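Local coordinates for tudor and KH domain-containing protein homolog (Bombyx mori, PDB 5VQH), which binds symmetrically dimethylated Siwi and Ago3 through its extended Tudor domain and takes part in primary piRNA biogenesis, which represses transposons in spermatogenesis, at residues V45-D50 / L135-Q140; Y58-E63 / G87-A92; A81-D86 / V111-Y116. All coordinates share one frame; numbering follows the deposited sequence.

Contact 1. Residues V45-D50 / L135-Q140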
# COMPACT_ATOMS: atom_id res chain seq x y z
N VAL A 45 -4.57 13.30 3.56
CA VAL A 45 -3.67 13.23 2.43
C VAL A 45 -2.69 14.38 2.52
O VAL A 45 -1.50 14.21 2.33
CB VAL A 45 -4.44 13.23 1.11
CG1 VAL A 45 -3.49 13.34 -0.08
CG2 VAL A 45 -5.28 11.95 0.98
N ALA A 46 -3.19 15.56 2.83
CA ALA A 46 -2.35 16.75 2.92
C ALA A 46 -1.49 16.65 4.17
O ALA A 46 -0.36 17.11 4.19
CB ALA A 46 -3.22 17.99 2.95
N GLN A 47 -2.02 16.04 5.23
CA GLN A 47 -1.22 15.76 6.40
C GLN A 47 -0.05 14.81 6.04
O GLN A 47 1.08 15.02 6.49
CB GLN A 47 -2.07 15.19 7.51
CG GLN A 47 -2.98 16.21 8.17
CD GLN A 47 -3.74 15.58 9.33
OE1 GLN A 47 -4.51 14.65 9.15
NE2 GLN A 47 -3.51 16.08 10.52
N LEU A 48 -0.33 13.82 5.18
CA LEU A 48 0.68 12.91 4.66
C LEU A 48 1.72 13.64 3.88
O LEU A 48 2.90 13.51 4.19
CB LEU A 48 0.07 11.81 3.78
CG LEU A 48 1.03 10.80 3.13
CD1 LEU A 48 1.88 10.03 4.14
CD2 LEU A 48 0.24 9.82 2.29
N ASP A 49 1.29 14.40 2.88
CA ASP A 49 2.18 15.30 2.15
C ASP A 49 3.12 16.09 3.08
O ASP A 49 4.29 16.24 2.82
CB ASP A 49 1.39 16.31 1.33
CG ASP A 49 0.70 15.70 0.11
OD1 ASP A 49 0.92 14.50 -0.22
OD2 ASP A 49 -0.07 16.44 -0.55
N ASP A 50 2.58 16.62 4.15
CA ASP A 50 3.38 17.45 5.03
C ASP A 50 4.38 16.62 5.77
O ASP A 50 5.51 17.06 6.02
CB ASP A 50 2.47 18.15 6.05
CG ASP A 50 1.64 19.24 5.42
OD1 ASP A 50 2.15 19.80 4.43
OD2 ASP A 50 0.49 19.51 5.89
N LEU A 135 4.73 8.88 14.37
CA LEU A 135 3.70 7.84 14.32
C LEU A 135 2.26 8.36 14.48
O LEU A 135 1.29 7.57 14.37
CB LEU A 135 3.95 6.83 15.43
CG LEU A 135 5.23 6.03 15.33
CD1 LEU A 135 5.58 5.42 16.67
CD2 LEU A 135 5.03 4.95 14.29
N ARG A 136 2.11 9.64 14.76
CA ARG A 136 0.80 10.16 15.08
C ARG A 136 -0.19 9.94 13.96
O ARG A 136 -1.27 9.45 14.19
CB ARG A 136 0.87 11.65 15.38
CG ARG A 136 1.45 11.98 16.74
CD ARG A 136 1.56 13.49 16.86
NE ARG A 136 2.39 13.91 17.98
CZ ARG A 136 2.94 15.12 18.11
NH1 ARG A 136 2.77 16.05 17.17
NH2 ARG A 136 3.68 15.40 19.18
N LEU A 137 0.16 10.33 12.74
CA LEU A 137 -0.78 10.19 11.66
C LEU A 137 -1.04 8.71 11.31
O LEU A 137 -0.13 7.89 11.23
CB LEU A 137 -0.30 10.97 10.46
CG LEU A 137 -1.11 10.78 9.17
CD1 LEU A 137 -2.45 11.44 9.33
CD2 LEU A 137 -0.37 11.36 7.98
N ARG A 138 -2.30 8.38 11.11
CA ARG A 138 -2.72 7.01 10.86
C ARG A 138 -1.97 6.47 9.64
O ARG A 138 -1.61 7.23 8.72
CB ARG A 138 -4.26 6.98 10.65
CG ARG A 138 -4.86 5.65 10.22
CD ARG A 138 -6.36 5.79 9.96
NE ARG A 138 -6.63 6.73 8.85
CZ ARG A 138 -6.84 6.35 7.60
NH1 ARG A 138 -6.81 5.05 7.28
NH2 ARG A 138 -7.07 7.26 6.67
N PHE A 139 -1.72 5.18 9.61
CA PHE A 139 -1.06 4.62 8.43
C PHE A 139 -2.05 4.63 7.26
O PHE A 139 -3.12 4.05 7.34
CB PHE A 139 -0.54 3.22 8.72
CG PHE A 139 0.56 3.18 9.76
CD1 PHE A 139 1.55 4.14 9.78
CD2 PHE A 139 0.61 2.16 10.70
CE1 PHE A 139 2.55 4.10 10.73
CE2 PHE A 139 1.61 2.09 11.64
CZ PHE A 139 2.60 3.06 11.66
N GLN A 140 -1.69 5.34 6.20
CA GLN A 140 -2.64 5.71 5.15
C GLN A 140 -3.06 4.62 4.18
O GLN A 140 -4.12 4.78 3.55
CB GLN A 140 -2.10 6.88 4.32
CG GLN A 140 -2.13 8.23 5.01
CD GLN A 140 -3.51 8.60 5.47
OE1 GLN A 140 -4.39 8.88 4.68
NE2 GLN A 140 -3.73 8.53 6.76

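Contact 2. Residues Y58-E63 / G87-A92. With 2MR (n3, n4-dimethylarginine), chain C.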
# COMPACT_ATOMS: atom_id res chain seq x y z
N TYR A 58 14.25 16.39 7.40
CA TYR A 58 14.90 16.01 8.65
C TYR A 58 15.95 14.91 8.44
O TYR A 58 17.14 15.09 8.74
CB TYR A 58 13.84 15.58 9.65
CG TYR A 58 14.36 15.21 11.00
CD1 TYR A 58 14.73 16.18 11.90
CD2 TYR A 58 14.45 13.88 11.38
CE1 TYR A 58 15.22 15.84 13.16
CE2 TYR A 58 14.94 13.52 12.64
CZ TYR A 58 15.32 14.50 13.53
OH TYR A 58 15.80 14.15 14.77
N TYR A 59 15.51 13.77 7.92
CA TYR A 59 16.41 12.63 7.74
C TYR A 59 17.44 12.87 6.60
O TYR A 59 18.31 12.05 6.34
CB TYR A 59 15.61 11.32 7.53
CG TYR A 59 14.93 10.81 8.80
CD1 TYR A 59 15.65 10.20 9.81
CD2 TYR A 59 13.54 10.90 8.98
CE1 TYR A 59 15.04 9.71 10.95
CE2 TYR A 59 12.93 10.44 10.12
CZ TYR A 59 13.68 9.84 11.10
OH TYR A 59 13.09 9.37 12.28
N SER A 60 17.35 14.00 5.94
CA SER A 60 18.29 14.29 4.87
C SER A 60 19.53 14.96 5.44
O SER A 60 20.51 15.13 4.73
CB SER A 60 17.64 15.17 3.80
OG SER A 60 16.79 14.38 2.97
N LYS A 61 19.49 15.31 6.72
CA LYS A 61 20.68 15.75 7.40
C LYS A 61 21.36 14.64 8.18
O LYS A 61 20.72 13.97 9.00
CB LYS A 61 20.34 16.82 8.41
CG LYS A 61 19.76 18.08 7.82
CD LYS A 61 19.28 18.97 8.96
CE LYS A 61 18.72 20.28 8.46
NZ LYS A 61 17.98 20.12 7.17
N LYS A 62 22.67 14.54 7.97
CA LYS A 62 23.55 13.60 8.68
C LYS A 62 23.40 13.68 10.19
O LYS A 62 23.25 12.65 10.86
CB LYS A 62 25.03 13.84 8.29
N GLU A 63 23.43 14.88 10.74
CA GLU A 63 23.32 15.03 12.20
C GLU A 63 22.11 14.25 12.72
O GLU A 63 22.19 13.59 13.74
CB GLU A 63 23.19 16.51 12.61
CG GLU A 63 24.20 17.46 11.96
CD GLU A 63 23.71 18.06 10.63
OE1 GLU A 63 22.89 19.03 10.65
OE2 GLU A 63 24.17 17.57 9.57
N GLY A 87 14.12 9.19 -3.66
CA GLY A 87 15.03 9.63 -2.62
C GLY A 87 14.40 10.35 -1.44
O GLY A 87 15.09 11.02 -0.73
N ARG A 88 13.10 10.21 -1.21
CA ARG A 88 12.46 10.81 -0.03
C ARG A 88 12.21 9.78 1.11
O ARG A 88 12.26 8.55 0.88
CB ARG A 88 11.13 11.47 -0.44
CG ARG A 88 11.24 12.53 -1.53
CD ARG A 88 9.90 13.19 -1.79
NE ARG A 88 9.91 14.13 -2.93
CZ ARG A 88 9.55 13.83 -4.18
NH1 ARG A 88 9.17 12.60 -4.53
NH2 ARG A 88 9.57 14.78 -5.12
N TRP A 89 11.96 10.28 2.31
CA TRP A 89 11.85 9.43 3.50
C TRP A 89 10.41 9.10 3.84
O TRP A 89 9.52 9.97 3.81
CB TRP A 89 12.55 10.08 4.71
CG TRP A 89 14.05 10.06 4.59
CD1 TRP A 89 14.83 10.95 3.91
CD2 TRP A 89 14.94 9.07 5.09
NE1 TRP A 89 16.16 10.59 3.98
CE2 TRP A 89 16.25 9.44 4.70
CE3 TRP A 89 14.77 7.91 5.85
CZ2 TRP A 89 17.36 8.69 5.03
CZ3 TRP A 89 15.86 7.19 6.17
CH2 TRP A 89 17.15 7.58 5.77
N TYR A 90 10.19 7.84 4.20
CA TYR A 90 8.85 7.29 4.41
C TYR A 90 8.83 6.38 5.65
O TYR A 90 9.86 5.92 6.17
CB TYR A 90 8.40 6.54 3.15
CG TYR A 90 8.29 7.44 1.94
CD1 TYR A 90 7.17 8.20 1.74
CD2 TYR A 90 9.32 7.55 1.01
CE1 TYR A 90 7.05 9.05 0.65
CE2 TYR A 90 9.23 8.40 -0.08
CZ TYR A 90 8.07 9.15 -0.26
OH TYR A 90 7.87 10.03 -1.32
N ARG A 91 7.64 6.16 6.15
CA ARG A 91 7.43 5.26 7.23
C ARG A 91 7.21 3.92 6.60
O ARG A 91 6.35 3.78 5.71
CB ARG A 91 6.20 5.66 8.04
CG ARG A 91 6.25 7.07 8.57
CD ARG A 91 5.07 7.45 9.48
NE ARG A 91 3.73 7.39 8.89
CZ ARG A 91 2.61 7.63 9.58
NH1 ARG A 91 2.65 7.95 10.88
NH2 ARG A 91 1.43 7.54 8.98
N ALA A 92 7.98 2.93 7.05
CA ALA A 92 7.87 1.58 6.54
C ALA A 92 7.97 0.57 7.67
O ALA A 92 8.52 0.88 8.73
CB ALA A 92 8.98 1.35 5.56
N 2MR C . 5.84 10.88 -6.17
CA 2MR C . 7.01 10.05 -5.85
CB 2MR C . 6.58 8.89 -4.96
CG 2MR C . 5.70 9.33 -3.79
CD 2MR C . 5.84 8.26 -2.72
NE 2MR C . 5.30 7.02 -3.22
CZ 2MR C . 5.51 5.89 -2.58
NH1 2MR C . 6.23 5.91 -1.56
CQ1 2MR C . 6.57 4.78 -0.73
NH2 2MR C . 4.99 4.75 -3.02
CQ2 2MR C . 4.16 4.64 -4.22
C 2MR C . 7.76 9.47 -7.05
O 2MR C . 8.60 8.56 -6.92
OXT 2MR C . 7.58 9.90 -8.19

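Contact 3. Residues A81-D86 / V111-Y116. With 2MR (n3, n4-dimethylarginine), chain C.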
# COMPACT_ATOMS: atom_id res chain seq x y z
N ALA A 81 12.61 5.15 6.14
CA ALA A 81 13.28 4.53 4.99
C ALA A 81 13.16 5.35 3.72
O ALA A 81 12.10 5.85 3.39
CB ALA A 81 12.72 3.14 4.72
N VAL A 82 14.24 5.44 2.97
CA VAL A 82 14.21 6.12 1.72
C VAL A 82 13.48 5.22 0.74
O VAL A 82 13.52 4.03 0.88
CB VAL A 82 15.64 6.41 1.22
CG1 VAL A 82 15.63 6.82 -0.25
CG2 VAL A 82 16.31 7.46 2.13
N PHE A 83 12.78 5.82 -0.19
CA PHE A 83 12.18 5.13 -1.32
C PHE A 83 13.12 5.36 -2.50
O PHE A 83 13.40 6.49 -2.85
CB PHE A 83 10.85 5.76 -1.59
CG PHE A 83 10.08 5.17 -2.73
CD1 PHE A 83 9.85 3.81 -2.81
CD2 PHE A 83 9.48 6.01 -3.67
CE1 PHE A 83 9.07 3.27 -3.84
CE2 PHE A 83 8.71 5.47 -4.69
CZ PHE A 83 8.49 4.09 -4.77
N ARG A 84 13.62 4.28 -3.10
CA ARG A 84 14.68 4.43 -4.09
C ARG A 84 14.28 5.29 -5.29
O ARG A 84 15.11 6.02 -5.80
CB ARG A 84 15.20 3.06 -4.56
CG ARG A 84 14.24 2.23 -5.41
CD ARG A 84 14.86 0.85 -5.63
NE ARG A 84 14.11 -0.05 -6.52
CZ ARG A 84 14.30 -0.18 -7.84
NH1 ARG A 84 15.19 0.57 -8.48
NH2 ARG A 84 13.56 -1.05 -8.53
N HIS A 85 13.03 5.24 -5.72
CA HIS A 85 12.62 6.00 -6.91
C HIS A 85 12.49 7.51 -6.76
O HIS A 85 12.46 8.18 -7.78
CB HIS A 85 11.33 5.46 -7.51
CG HIS A 85 11.45 4.05 -7.98
ND1 HIS A 85 10.46 3.11 -7.79
CD2 HIS A 85 12.46 3.41 -8.62
CE1 HIS A 85 10.85 1.95 -8.30
NE2 HIS A 85 12.06 2.11 -8.81
N ASP A 86 12.41 8.06 -5.55
CA ASP A 86 12.45 9.53 -5.40
C ASP A 86 13.43 10.08 -4.38
O ASP A 86 13.57 11.30 -4.24
CB ASP A 86 11.06 10.10 -5.12
CG ASP A 86 10.47 9.64 -3.79
OD1 ASP A 86 9.32 10.01 -3.53
OD2 ASP A 86 11.14 8.93 -3.00
N VAL A 111 10.97 -4.01 2.98
CA VAL A 111 10.13 -3.03 3.70
C VAL A 111 8.81 -2.67 3.01
O VAL A 111 8.73 -2.59 1.79
CB VAL A 111 10.88 -1.74 4.02
CG1 VAL A 111 12.17 -2.06 4.77
CG2 VAL A 111 11.20 -0.94 2.79
N PHE A 112 7.78 -2.51 3.81
CA PHE A 112 6.44 -2.16 3.35
C PHE A 112 6.18 -0.70 3.72
O PHE A 112 6.13 -0.36 4.92
CB PHE A 112 5.48 -3.05 4.05
CG PHE A 112 4.05 -2.69 3.85
CD1 PHE A 112 3.40 -3.00 2.67
CD2 PHE A 112 3.31 -2.12 4.87
CE1 PHE A 112 2.05 -2.70 2.52
CE2 PHE A 112 1.96 -1.83 4.71
CZ PHE A 112 1.34 -2.13 3.54
N TYR A 113 6.08 0.16 2.69
CA TYR A 113 5.81 1.59 2.85
C TYR A 113 4.35 1.78 3.28
O TYR A 113 3.40 1.62 2.50
CB TYR A 113 6.13 2.31 1.56
CG TYR A 113 7.61 2.28 1.26
CD1 TYR A 113 8.48 3.17 1.86
CD2 TYR A 113 8.13 1.35 0.41
CE1 TYR A 113 9.82 3.15 1.61
CE2 TYR A 113 9.49 1.30 0.14
CZ TYR A 113 10.32 2.19 0.75
OH TYR A 113 11.67 2.13 0.47
N LEU A 114 4.20 2.13 4.57
CA LEU A 114 2.94 2.01 5.30
C LEU A 114 1.82 2.97 4.84
O LEU A 114 0.66 2.69 5.06
CB LEU A 114 3.22 2.28 6.79
CG LEU A 114 3.82 1.14 7.57
CD1 LEU A 114 4.44 1.65 8.85
CD2 LEU A 114 2.79 0.12 7.87
N ASP A 115 2.19 4.11 4.29
CA ASP A 115 1.25 5.11 3.76
C ASP A 115 0.90 4.95 2.25
O ASP A 115 0.14 5.73 1.71
CB ASP A 115 1.84 6.49 4.03
CG ASP A 115 1.99 6.75 5.53
OD1 ASP A 115 0.97 6.60 6.21
OD2 ASP A 115 3.08 7.11 6.03
N TYR A 116 1.41 3.91 1.62
CA TYR A 116 1.37 3.77 0.18
C TYR A 116 1.07 2.35 -0.24
O TYR A 116 0.22 2.14 -1.08
CB TYR A 116 2.69 4.23 -0.42
CG TYR A 116 2.87 5.72 -0.31
CD1 TYR A 116 2.25 6.59 -1.20
CD2 TYR A 116 3.61 6.27 0.71
CE1 TYR A 116 2.41 7.97 -1.09
CE2 TYR A 116 3.78 7.63 0.82
CZ TYR A 116 3.17 8.48 -0.06
OH TYR A 116 3.34 9.86 0.11
N 2MR C . 5.84 10.88 -6.17
CA 2MR C . 7.01 10.05 -5.85
CB 2MR C . 6.58 8.89 -4.96
CG 2MR C . 5.70 9.33 -3.79
CD 2MR C . 5.84 8.26 -2.72
NE 2MR C . 5.30 7.02 -3.22
CZ 2MR C . 5.51 5.89 -2.58
NH1 2MR C . 6.23 5.91 -1.56
CQ1 2MR C . 6.57 4.78 -0.73
NH2 2MR C . 4.99 4.75 -3.02
CQ2 2MR C . 4.16 4.64 -4.22
C 2MR C . 7.76 9.47 -7.05
O 2MR C . 8.60 8.56 -6.92
OXT 2MR C . 7.58 9.90 -8.19
O HOH W 1 13.32 1.62 -2.02

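Contact 1. Residues V45-D50 / L135-Q140
L137 lays its two methyl groups against the helix that carries Q47 and L48. The contact belongs to the extended Tudor fold. Helix 43-59 comes after strand 35-40 of the larger mixed sheet and precedes the five-stranded Tudor sheet. Segment 135-140 is part of the return route, the loop after strand 128-129 that leads to strand 142-146 of the larger sheet. The two connections between the parts of the fold therefore touch each other here.

The branches of L137 have different jobs. CG lies opposite the backbone N (chi1 172°), and this sends the fork at CG towards the helix. CD2 of L137 rests on the helix backbone, 3.7 Å from L48 N, and is 4.2 Å from L48 CB. CD1 of L137 meets Q47, with Q47 OE1 at 3.8 Å and Q47 CB at 4.2 Å. The extended Q47 chain passes the leucine at a slant, so its first carbon and its amide oxygen both lie near one methyl. These are van der Waals contacts.

L48 meets the loop again through the tip of its side chain. Its CD2 lies 3.9 Å from Q140 CG, and the two side chains run past each other in opposite directions. L48 also packs on D115 and Y116.

Q140 is buried, and its NE2 has two acceptors. A bend at chi2 (-57°) folds the amide back over its own loop. There NE2 of Q140 bonds to R138 O at 3.2 Å, with an N-H...O angle of 164°, approaching from above the carbonyl plane. The same NE2 also bonds to Q44 OE1, which in turn accepts a bond from R138 NH2.

Contact 2. Residues Y58-E63 / G87-A92
A methylene group, not a ring, sits squarely on the indole of W89. The CB of Y59 lies 3.4 Å from the centroid of the five-membered ring of W89 and only 10° off the ring normal. This is a CH-pi contact over the face. The two rings themselves meet obliquely, with the Y59 ring and the six-membered ring of W89 at 31° and their centroids 5.2 Å apart. The side chains cross at about a right angle. Y59 CG lies opposite its carbonyl carbon (chi1 -72°), 4.1 Å from both CD2 and CE3 of W89, and the phenol leaves over the benzo side of the indole. Its OH bonds to E129 O and R131 N.

S60 approaches from a different direction. Its OG is at the indole edge, 4.0 Å from W89 NE1, and bonds to T56 O.

Through these residues the last part of helix 43-59 and the turn that follows pack on strand 89-98 of the five-stranded Tudor sheet. A80 and V82 of the neighbouring strand 78-82 also touch the indole.

W89 points to the helix end, while its neighbour Y90 points away and serves the dimethylarginine pocket. The Y90 ring has NH1 of the ligand over its centre, 3.8 Å above the plane. Y90 OH lies close to the ligand chain, 3.0 Å from its CD, and bonds to D86 OD1. R88 borders the ligand's backbone end. Its guanidinium turns an edge to the ligand, with NH1 of R88 3.6 Å from the ligand CA, and NH1 is salt-bridged to D86.

Contact 3. Residues A81-D86 / V111-Y116
F83 turns an edge to the face of Y113, while one face of F83 lies against the guanidinium of the bound dimethylarginine. The F83 and Y113 rings are edge-to-face, with planes at 74° and centroids 5.3 Å apart. CD1 of F83 comes 3.9 Å from CE2 of Y113. The ligand's guanidinium lies between the faces of F83 and Y116. Its CZ is 3.5 Å from Y116 CG. One methyl, CQ1, packs 3.4 Å from Y113 CG, at a slant to that ring. D86 OD1 lies 3.3 Å from the ligand's CA, and D118 OD2 is hydrogen-bonded to the ligand.

The next shell sets the rings in place. Y113 OH donates to V82 O at 2.7 Å, tilted 27° from the carbonyl plane. A water then donates to the same OH and accepts from R84 N. Two bonds thus hold the far end of the phenol. The carbonyl oxygens of A81 and V82 lie at the Y113 ring edge, in its plane, and A81 CB packs 4.3 Å from Y113 CE1. With its CG turned away from its own backbone N (chi1 180°), F83 reaches over the ligand, and its other face lies near H85 N.

F83, Y90, Y113 and Y116 make up the aromatic cage by which extended Tudor domains read symmetric dimethylarginine.

Contacts 2 and 3 share the five-stranded sheet, with centres 11 Å apart. Strand 89-98 of contact 2 lies between strands 78-82 and 108-113 of contact 3: Y90 O bonds to A81 N and R91 O to L114 N, both at 2.9 Å. Both contacts touch the dimethylarginine. Contact 1 lies 15 Å from contact 2 and 14 Å from contact 3, centre to centre, and the L48 side chain is about 8 Å from the ligand. R91 ties the three together. Its NH2 bonds to L137 O of contact 1 at 2.8 Å, and its NE is salt-bridged to D115 of contact 3. D115 OD1 in turn accepts from Q140 N at 2.9 Å.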